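Local coordinates for protein ADP-dependent (S)-NAD(P)H-hydrate dehydratase (Enterococcus faecalis, PDB 2R3B) that probably dehydrates the S-form of NAD(P)HX, a damaged hydrate of NAD(P)H, at the expense of ADP, in a ribokinase-like fold, at residues His138-Trp143 and Tyr163-Val168; Gly45-Ile50 and Ser70-Thr75. All blocks are in the same frame, centred on the assembly; numbering follows the deposited sequence. Where two conformers were deposited one is given.

Contact 1: residues His138-Trp143 and Tyr163-Val168; sequences HQKQQW and YPEKVV. With EDO (1,2-ethanediol), chain P; EDO (1,2-ethanediol), chain O.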
ATOM      1  N   HIS B 138      -8.608  29.521  17.083  1.00 22.71           N
ATOM      2  CA  HIS B 138      -9.889  29.341  16.383  1.00 22.85           C
ATOM      3  C   HIS B 138     -10.567  30.645  16.012  1.00 24.90           C
ATOM      4  O   HIS B 138     -10.697  31.529  16.849  1.00 25.78           O
ATOM      5  CB  HIS B 138     -10.854  28.496  17.254  1.00 23.49           C
ATOM      6  CG  HIS B 138     -12.193  28.224  16.625  1.00 23.23           C
ATOM      7  ND1 HIS B 138     -13.382  28.381  17.310  1.00 23.16           N
ATOM      8  CD2 HIS B 138     -12.531  27.762  15.399  1.00 21.30           C
ATOM      9  CE1 HIS B 138     -14.394  28.049  16.527  1.00 22.57           C
ATOM     10  NE2 HIS B 138     -13.908  27.678  15.354  1.00 17.82           N
ATOM     11  N   GLN B 139     -11.042  30.703  14.771  1.00 22.56           N
ATOM     12  CA  GLN B 139     -11.692  31.872  14.196  1.00 23.79           C
ATOM     13  C   GLN B 139     -13.152  31.588  14.060  1.00 26.28           C
ATOM     14  O   GLN B 139     -13.574  30.437  13.820  1.00 23.53           O
ATOM     15  CB  GLN B 139     -11.130  32.210  12.818  1.00 20.20           C
ATOM     16  CG  GLN B 139      -9.658  32.585  12.800  1.00 25.78           C
ATOM     17  CD  GLN B 139      -9.102  32.533  11.412  1.00 23.87           C
ATOM     18  OE1 GLN B 139      -9.558  33.242  10.541  1.00 23.82           O
ATOM     19  NE2 GLN B 139      -8.109  31.709  11.196  1.00 19.16           N
ATOM     20  N   LYS B 140     -13.935  32.651  14.175  1.00 26.10           N
ATOM     21  CA  LYS B 140     -15.371  32.507  14.295  1.00 28.47           C
ATOM     22  C   LYS B 140     -15.965  31.734  13.134  1.00 27.93           C
ATOM     23  O   LYS B 140     -16.871  30.931  13.330  1.00 30.44           O
ATOM     24  CB  LYS B 140     -16.031  33.883  14.386  1.00 29.56           C
ATOM     25  CG  LYS B 140     -17.485  33.829  14.788  1.00 34.37           C
ATOM     26  CD  LYS B 140     -18.050  35.242  14.930  1.00 44.31           C
ATOM     27  CE  LYS B 140     -19.573  35.232  15.059  1.00 45.76           C
ATOM     28  NZ  LYS B 140     -20.031  34.623  16.357  1.00 47.68           N
ATOM     29  N   GLN B 141     -15.468  31.979  11.934  1.00 26.54           N
ATOM     30  CA  GLN B 141     -16.044  31.361  10.745  1.00 26.85           C
ATOM     31  C   GLN B 141     -15.632  29.898  10.486  1.00 23.90           C
ATOM     32  O   GLN B 141     -16.158  29.256   9.577  1.00 24.03           O
ATOM     33  CB  GLN B 141     -15.744  32.180   9.502  1.00 27.39           C
ATOM     34  CG  GLN B 141     -14.338  32.026   8.903  1.00 29.33           C
ATOM     35  CD  GLN B 141     -13.252  32.670   9.715  1.00 29.63           C
ATOM     36  OE1 GLN B 141     -13.523  33.438  10.645  1.00 33.99           O
ATOM     37  NE2 GLN B 141     -11.994  32.357   9.374  1.00 35.68           N
ATOM     38  N   GLN B 142     -14.676  29.402  11.248  1.00 20.87           N
ATOM     39  CA  GLN B 142     -14.157  28.054  11.053  1.00 16.96           C
ATOM     40  C   GLN B 142     -14.983  27.031  11.838  1.00 16.75           C
ATOM     41  O   GLN B 142     -15.265  27.208  13.016  1.00 20.24           O
ATOM     42  CB  GLN B 142     -12.719  27.969  11.566  1.00 15.90           C
ATOM     43  CG  GLN B 142     -11.710  28.757  10.791  1.00 17.01           C
ATOM     44  CD  GLN B 142     -10.352  28.655  11.407  1.00 18.37           C
ATOM     45  OE1 GLN B 142     -10.195  28.817  12.636  1.00 16.44           O
ATOM     46  NE2 GLN B 142      -9.335  28.404  10.562  1.00 15.29           N
ATOM     47  N   TRP B 143     -15.310  25.912  11.199  1.00 14.92           N
ATOM     48  CA  TRP B 143     -15.856  24.773  11.914  1.00 14.39           C
ATOM     49  C   TRP B 143     -14.729  24.094  12.674  1.00 15.57           C
ATOM     50  O   TRP B 143     -13.638  23.912  12.138  1.00 15.43           O
ATOM     51  CB  TRP B 143     -16.475  23.789  10.928  1.00 16.12           C
ATOM     52  CG  TRP B 143     -17.732  24.274  10.287  1.00 16.25           C
ATOM     53  CD1 TRP B 143     -17.873  24.801   9.055  1.00 21.91           C
ATOM     54  CD2 TRP B 143     -19.029  24.225  10.859  1.00 18.21           C
ATOM     55  NE1 TRP B 143     -19.183  25.109   8.824  1.00 23.14           N
ATOM     56  CE2 TRP B 143     -19.919  24.738   9.911  1.00 21.65           C
ATOM     57  CE3 TRP B 143     -19.528  23.746  12.069  1.00 18.32           C
ATOM     58  CZ2 TRP B 143     -21.281  24.818  10.140  1.00 21.25           C
ATOM     59  CZ3 TRP B 143     -20.886  23.829  12.301  1.00 22.88           C
ATOM     60  CH2 TRP B 143     -21.741  24.354  11.346  1.00 19.58           C
ATOM     61  N   TYR B 163     -16.087  30.863  20.303  1.00 25.95           N
ATOM     62  CA  TYR B 163     -17.127  30.851  19.277  1.00 25.55           C
ATOM     63  C   TYR B 163     -17.716  29.445  19.240  1.00 27.26           C
ATOM     64  O   TYR B 163     -17.375  28.649  18.366  1.00 28.30           O
ATOM     65  CB  TYR B 163     -16.554  31.234  17.892  1.00 28.41           C
ATOM     66  CG  TYR B 163     -15.700  32.486  17.936  1.00 31.04           C
ATOM     67  CD1 TYR B 163     -16.277  33.722  18.196  1.00 36.95           C
ATOM     68  CD2 TYR B 163     -14.323  32.435  17.733  1.00 34.64           C
ATOM     69  CE1 TYR B 163     -15.516  34.874  18.271  1.00 38.61           C
ATOM     70  CE2 TYR B 163     -13.544  33.587  17.820  1.00 33.74           C
ATOM     71  CZ  TYR B 163     -14.154  34.807  18.080  1.00 39.22           C
ATOM     72  OH  TYR B 163     -13.412  35.964  18.152  1.00 37.73           O
ATOM     73  N   PRO B 164     -18.621  29.133  20.180  1.00 22.83           N
ATOM     74  CA  PRO B 164     -19.125  27.760  20.322  1.00 22.33           C
ATOM     75  C   PRO B 164     -20.072  27.295  19.226  1.00 22.61           C
ATOM     76  O   PRO B 164     -20.208  26.084  19.010  1.00 18.98           O
ATOM     77  CB  PRO B 164     -19.826  27.789  21.676  1.00 25.15           C
ATOM     78  CG  PRO B 164     -20.249  29.196  21.843  1.00 22.08           C
ATOM     79  CD  PRO B 164     -19.180  30.029  21.215  1.00 27.33           C
ATOM     80  N   GLU B 165     -20.691  28.237  18.524  1.00 22.26           N
ATOM     81  CA  GLU B 165     -21.718  27.920  17.551  1.00 21.87           C
ATOM     82  C   GLU B 165     -21.208  27.066  16.384  1.00 18.79           C
ATOM     83  O   GLU B 165     -21.983  26.289  15.804  1.00 18.79           O
ATOM     84  CB  GLU B 165     -22.369  29.195  17.002  1.00 24.79           C
ATOM     85  CG  GLU B 165     -21.472  30.117  16.219  1.00 29.76           C
ATOM     86  CD  GLU B 165     -20.656  31.166  17.041  1.00 38.26           C
ATOM     87  OE1 GLU B 165     -20.488  31.084  18.288  1.00 34.15           O
ATOM     88  OE2 GLU B 165     -20.144  32.101  16.386  1.00 45.36           O
ATOM     89  N   LYS B 166     -19.926  27.189  16.036  1.00 18.76           N
ATOM     90  CA  LYS B 166     -19.373  26.287  15.011  1.00 20.20           C
ATOM     91  C   LYS B 166     -18.447  25.212  15.580  1.00 19.42           C
ATOM     92  O   LYS B 166     -17.665  24.619  14.840  1.00 18.75           O
ATOM     93  CB  LYS B 166     -18.703  27.046  13.869  1.00 25.70           C
ATOM     94  CG  LYS B 166     -19.712  27.663  12.854  1.00 26.96           C
ATOM     95  CD  LYS B 166     -18.955  28.250  11.686  1.00 27.98           C
ATOM     96  CE  LYS B 166     -19.823  28.645  10.575  1.00 34.86           C
ATOM     97  NZ  LYS B 166     -20.842  29.603  11.082  1.00 47.01           N
ATOM     98  N   VAL B 167     -18.565  24.929  16.871  1.00 18.00           N
ATOM     99  CA  VAL B 167     -17.871  23.773  17.451  1.00 16.94           C
ATOM    100  C   VAL B 167     -18.809  22.576  17.421  1.00 17.51           C
ATOM    101  O   VAL B 167     -20.040  22.708  17.700  1.00 15.86           O
ATOM    102  CB  VAL B 167     -17.386  24.044  18.869  1.00 18.16           C
ATOM    103  CG1 VAL B 167     -16.627  22.814  19.439  1.00 18.60           C
ATOM    104  CG2 VAL B 167     -16.496  25.308  18.882  1.00 17.68           C
ATOM    105  N   VAL B 168     -18.244  21.431  17.032  1.00 15.78           N
ATOM    106  CA  VAL B 168     -18.980  20.145  16.951  1.00 13.87           C
ATOM    107  C   VAL B 168     -18.202  19.173  17.841  1.00 17.04           C
ATOM    108  O   VAL B 168     -17.034  18.887  17.579  1.00 15.83           O
ATOM    109  CB  VAL B 168     -19.053  19.599  15.530  1.00 16.23           C
ATOM    110  CG1 VAL B 168     -19.871  18.281  15.470  1.00 15.67           C
ATOM    111  CG2 VAL B 168     -19.586  20.654  14.552  1.00 14.31           C
TER
HETATM  112  C1  EDO P 300     -23.363  27.510  13.284  1.00 44.00           C
HETATM  113  O1  EDO P 300     -23.340  28.401  12.157  1.00 54.31           O
HETATM  114  C2  EDO P 300     -24.716  26.823  13.420  1.00 53.42           C
HETATM  115  O2  EDO P 300     -25.202  26.346  12.154  1.00 51.15           O
HETATM  116  C1  EDO O 299     -24.726  25.155  17.928  1.00 37.90           C
HETATM  117  O1  EDO O 299     -24.665  26.078  16.840  1.00 39.20           O
HETATM  118  C2  EDO O 299     -25.757  24.084  17.617  1.00 29.23           C
HETATM  119  O2  EDO O 299     -26.762  24.694  16.776  1.00 34.15           O
HETATM  120  O   HOH W   1     -13.829  28.977  19.897  1.00 25.48           O
HETATM  121  O   HOH W   2     -19.817  31.427  13.510  1.00 53.17           O

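Contact 2: residues Gly45-Ile50 and Ser70-Thr75; sequences GRVVLI and SGAGLT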
ATOM      1  N   GLY B  45     -13.360  23.517   0.002  1.00 16.95           N
ATOM      2  CA  GLY B  45     -12.904  23.727   1.356  1.00 16.71           C
ATOM      3  C   GLY B  45     -11.507  23.230   1.626  1.00 17.49           C
ATOM      4  O   GLY B  45     -11.020  22.309   0.947  1.00 18.14           O
ATOM      5  N   ARG B  46     -10.878  23.870   2.607  1.00 16.71           N
ATOM      6  CA  ARG B  46      -9.553  23.463   3.109  0.70 16.48           C
ATOM      7  C   ARG B  46      -9.775  22.864   4.477  1.00 16.06           C
ATOM      8  O   ARG B  46     -10.279  23.533   5.387  1.00 14.87           O
ATOM      9  CB  ARG B  46      -8.590  24.644   3.232  0.70 17.23           C
ATOM     10  CG  ARG B  46      -8.092  25.249   1.914  0.70 19.04           C
ATOM     11  CD  ARG B  46      -7.230  26.515   2.163  0.70 21.02           C
ATOM     12  NE  ARG B  46      -6.043  26.226   2.976  0.70 26.71           N
ATOM     13  CZ  ARG B  46      -4.815  25.943   2.534  0.70 32.52           C
ATOM     14  NH1 ARG B  46      -4.542  25.916   1.222  0.70 33.28           N
ATOM     15  NH2 ARG B  46      -3.833  25.685   3.425  0.70 24.30           N
ATOM     16  N   VAL B  47      -9.408  21.608   4.632  1.00 15.99           N
ATOM     17  CA  VAL B  47      -9.621  20.930   5.910  1.00 10.73           C
ATOM     18  C   VAL B  47      -8.286  20.669   6.546  1.00 12.34           C
ATOM     19  O   VAL B  47      -7.314  20.316   5.871  1.00 13.57           O
ATOM     20  CB  VAL B  47     -10.385  19.584   5.754  1.00 12.48           C
ATOM     21  CG1 VAL B  47     -10.538  18.901   7.087  1.00 14.97           C
ATOM     22  CG2 VAL B  47     -11.731  19.826   5.085  1.00 12.58           C
ATOM     23  N   VAL B  48      -8.212  20.856   7.859  1.00 10.84           N
ATOM     24  CA  VAL B  48      -7.040  20.463   8.581  1.00 11.10           C
ATOM     25  C   VAL B  48      -7.434  19.412   9.630  1.00 12.70           C
ATOM     26  O   VAL B  48      -8.338  19.653  10.433  1.00 12.53           O
ATOM     27  CB  VAL B  48      -6.344  21.680   9.267  1.00 13.88           C
ATOM     28  CG1 VAL B  48      -5.140  21.184  10.114  1.00 13.80           C
ATOM     29  CG2 VAL B  48      -5.853  22.687   8.228  1.00 13.56           C
ATOM     30  N   LEU B  49      -6.778  18.253   9.581  1.00 10.71           N
ATOM     31  CA  LEU B  49      -7.040  17.143  10.500  0.70 11.89           C
ATOM     32  C   LEU B  49      -5.869  17.048  11.460  1.00 12.99           C
ATOM     33  O   LEU B  49      -4.706  16.984  11.025  1.00 12.93           O
ATOM     34  CB  LEU B  49      -7.174  15.848   9.702  0.70 12.67           C
ATOM     35  CG  LEU B  49      -8.144  15.820   8.512  0.70 12.64           C
ATOM     36  CD1 LEU B  49      -8.102  14.427   7.849  0.70 12.75           C
ATOM     37  CD2 LEU B  49      -9.556  16.192   8.959  0.70 12.18           C
ATOM     38  N   ILE B  50      -6.131  17.020  12.753  1.00 11.21           N
ATOM     39  CA  ILE B  50      -5.079  17.053  13.755  1.00 11.55           C
ATOM     40  C   ILE B  50      -5.188  15.886  14.720  1.00 14.03           C
ATOM     41  O   ILE B  50      -6.213  15.715  15.360  1.00 13.78           O
ATOM     42  CB  ILE B  50      -5.164  18.376  14.564  1.00 13.68           C
ATOM     43  CG1 ILE B  50      -5.247  19.563  13.603  1.00 12.97           C
ATOM     44  CG2 ILE B  50      -3.979  18.461  15.555  1.00 11.84           C
ATOM     45  CD1 ILE B  50      -5.400  20.939  14.277  1.00 13.15           C
ATOM     46  N   SER B  70     -14.552  11.849   0.811  1.00 12.78           N
ATOM     47  CA  SER B  70     -15.821  12.552   0.971  1.00 15.79           C
ATOM     48  C   SER B  70     -15.938  13.762   0.020  1.00 15.11           C
ATOM     49  O   SER B  70     -17.043  14.291  -0.180  1.00 17.13           O
ATOM     50  CB  SER B  70     -15.997  13.040   2.410  1.00 13.39           C
ATOM     51  OG  SER B  70     -15.237  14.207   2.603  1.00 14.90           O
ATOM     52  N   GLY B  71     -14.825  14.178  -0.554  1.00 15.87           N
ATOM     53  CA  GLY B  71     -14.809  15.293  -1.488  1.00 14.59           C
ATOM     54  C   GLY B  71     -14.175  16.590  -1.021  1.00 16.53           C
ATOM     55  O   GLY B  71     -14.241  17.586  -1.734  1.00 16.46           O
ATOM     56  N   ALA B  72     -13.574  16.629   0.160  1.00 13.82           N
ATOM     57  CA  ALA B  72     -12.873  17.835   0.580  1.00 13.66           C
ATOM     58  C   ALA B  72     -11.894  18.305  -0.477  1.00 13.43           C
ATOM     59  O   ALA B  72     -11.160  17.504  -1.102  1.00 17.71           O
ATOM     60  CB  ALA B  72     -12.141  17.610   1.985  1.00 12.16           C
ATOM     61  N   GLY B  73     -11.859  19.620  -0.685  1.00 15.33           N
ATOM     62  CA  GLY B  73     -11.046  20.178  -1.769  1.00 14.04           C
ATOM     63  C   GLY B  73      -9.569  19.976  -1.526  1.00 16.97           C
ATOM     64  O   GLY B  73      -8.828  19.529  -2.408  1.00 18.26           O
ATOM     65  N   LEU B  74      -9.151  20.312  -0.298  1.00 14.77           N
ATOM     66  CA  LEU B  74      -7.759  20.217   0.109  1.00 15.81           C
ATOM     67  C   LEU B  74      -7.691  19.724   1.534  1.00 15.10           C
ATOM     68  O   LEU B  74      -8.465  20.181   2.358  1.00 15.38           O
ATOM     69  CB  LEU B  74      -7.080  21.578   0.009  1.00 16.62           C
ATOM     70  CG  LEU B  74      -6.713  22.054  -1.402  1.00 26.60           C
ATOM     71  CD1 LEU B  74      -6.128  23.461  -1.309  1.00 28.62           C
ATOM     72  CD2 LEU B  74      -5.723  21.107  -2.110  1.00 32.79           C
ATOM     73  N   THR B  75      -6.802  18.776   1.809  1.00 13.37           N
ATOM     74  CA  THR B  75      -6.709  18.172   3.142  1.00 13.65           C
ATOM     75  C   THR B  75      -5.257  18.260   3.596  1.00 15.68           C
ATOM     76  O   THR B  75      -4.353  17.799   2.889  1.00 15.02           O
ATOM     77  CB  THR B  75      -7.188  16.686   3.160  1.00 19.42           C
ATOM     78  OG1 THR B  75      -8.582  16.629   2.811  1.00 17.50           O
ATOM     79  CG2 THR B  75      -7.031  16.025   4.536  1.00 16.61           C
TER

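Contact 1: residues His138-Trp143 and Tyr163-Val168
Lys-140 lies across one face of the Tyr-163 ring, the two side chains meeting at about a right angle. Its CB stands over the ring centre, 3.8 Å from the centroid of Tyr-163, a CH-pi contact over the face. With CG anti to the backbone N (chi1 -169°), the chain runs on past CD1 of Tyr-163 and bends at its last torsion, which brings NZ to Glu-165. There NZ of Lys-140 forms a salt bridge with OE2 of Glu-165, modelled unusually short at 2.5 Å, on the syn side of the carboxylate but 31° out of its plane. At the ring's edge, in plane, the carbonyl O of His-138 approaches CE2 of Tyr-163 at 3.6 Å.

The pieces joined are the type I turn Gln-139 to Gln-142, which leads from helix 125-137 into strand 143-147, and the residues entering the parallel neighbour strand 167-170 of the central sheet. Within the turn segment, the His-138 ring is held by NE2 donating to O of Gln-142 (2.7 Å, 167°), the acceptor lying close to the ring plane. The other ring nitrogen, ND1, is hydrogen-bonded to a water that also accepts from the backbone N of Tyr-163.

The second aliphatic-on-aromatic pair has the partners exchanged: Lys-166 crosses Trp-143 at about a right angle, its CG 3.9 Å from the centroid of the Trp-143 six-membered ring and almost straight above it, a CH-pi contact. Lys-166 NZ is too distant for more than a weak cation-pi attraction; it donates a hydrogen bond to O1 of a 1,2-ethanediol, probably from the crystallisation liquor, at 3.0 Å. A second water joins that ammonium to O of Lys-140 and OE2 of Glu-165. CG2 of Val-168 packs against Trp-143 CE3 at 4.0 Å.

Contact 2: residues Gly45-Ile50 and Ser70-Thr75
This is a parallel beta pairing inside a beta-alpha-beta unit: strand 46-50 is followed, after a short loop, by helix 57-70, and the chain returns as strand 74-78 beside it in the central sheet. Two bridges fix the register, Arg-46 with Leu-74 and Val-47 with Thr-75. The hydrogen bonds bracket Arg-46: Leu-74 N donates to Gly-45 O at 3.0 Å (144°), and Val-47 N donates to Leu-74 O at 2.8 Å in a much straighter bond (171°). Leu-74 O also receives a CA-H contact from Arg-46, with CA 3.5 Å from that oxygen.

Gly-71 ends the helix in a Schellman motif, its positive phi turning the chain toward the sheet. Ala-72, in the turn that follows, sets its CB 3.8 Å from CG2 of Val-47. Next to this pair, in the conformer given, CD1 of Leu-49 lies 3.8 Å from CG2 of Thr-75. The latter methyl lies anti to the backbone N of Thr-75 (chi1 -63°, measured to OG1), which turns it to the leucine. Cys-67 of helix 57-70 covers Val-47, Ala-72 and Thr-75, and helix 233-247 also reaches Val-47 through Ala-242 and Ala-246.

On the opposite face of the sheet, Arg-46, in the conformer given, meets Leu-74 obliquely. Gly-231 of a second subunit packs on Leu-74, so Leu-74 lies at a contact between subunits of the tetramer.

The chemistry thus divides by role: backbone bonds set the alignment, while methyl contacts between aliphatic side chains and the Thr-75 methyl hold the two segments together on the face covered by helix 57-70, with no side-chain hydrogen bond across them.

From the N terminus, contact 2 comes first: strand 46-50 is laid down, helix 57-70 follows, and 70-75 returns to close the loop. Only later does contact 1 begin, where 138-143 leaves helix 125-137, and it closes when 163-168 comes back after helix 149-156. The two closures therefore stand in series, neither nesting nor crossing. Both belong to one sheet, in which strand 114-117 separates 143-147 from 46-50; Asp-113, just before it, bonds to both Arg-46 and Trp-143. The centres of contact 1 and contact 2 are about 16 Å apart and their nearest atoms about 7 Å, so the contacts do not touch. Contact 2 ties 46-50 to 74-78, contact 1 ties the approach to 143-147 to that of 167-170.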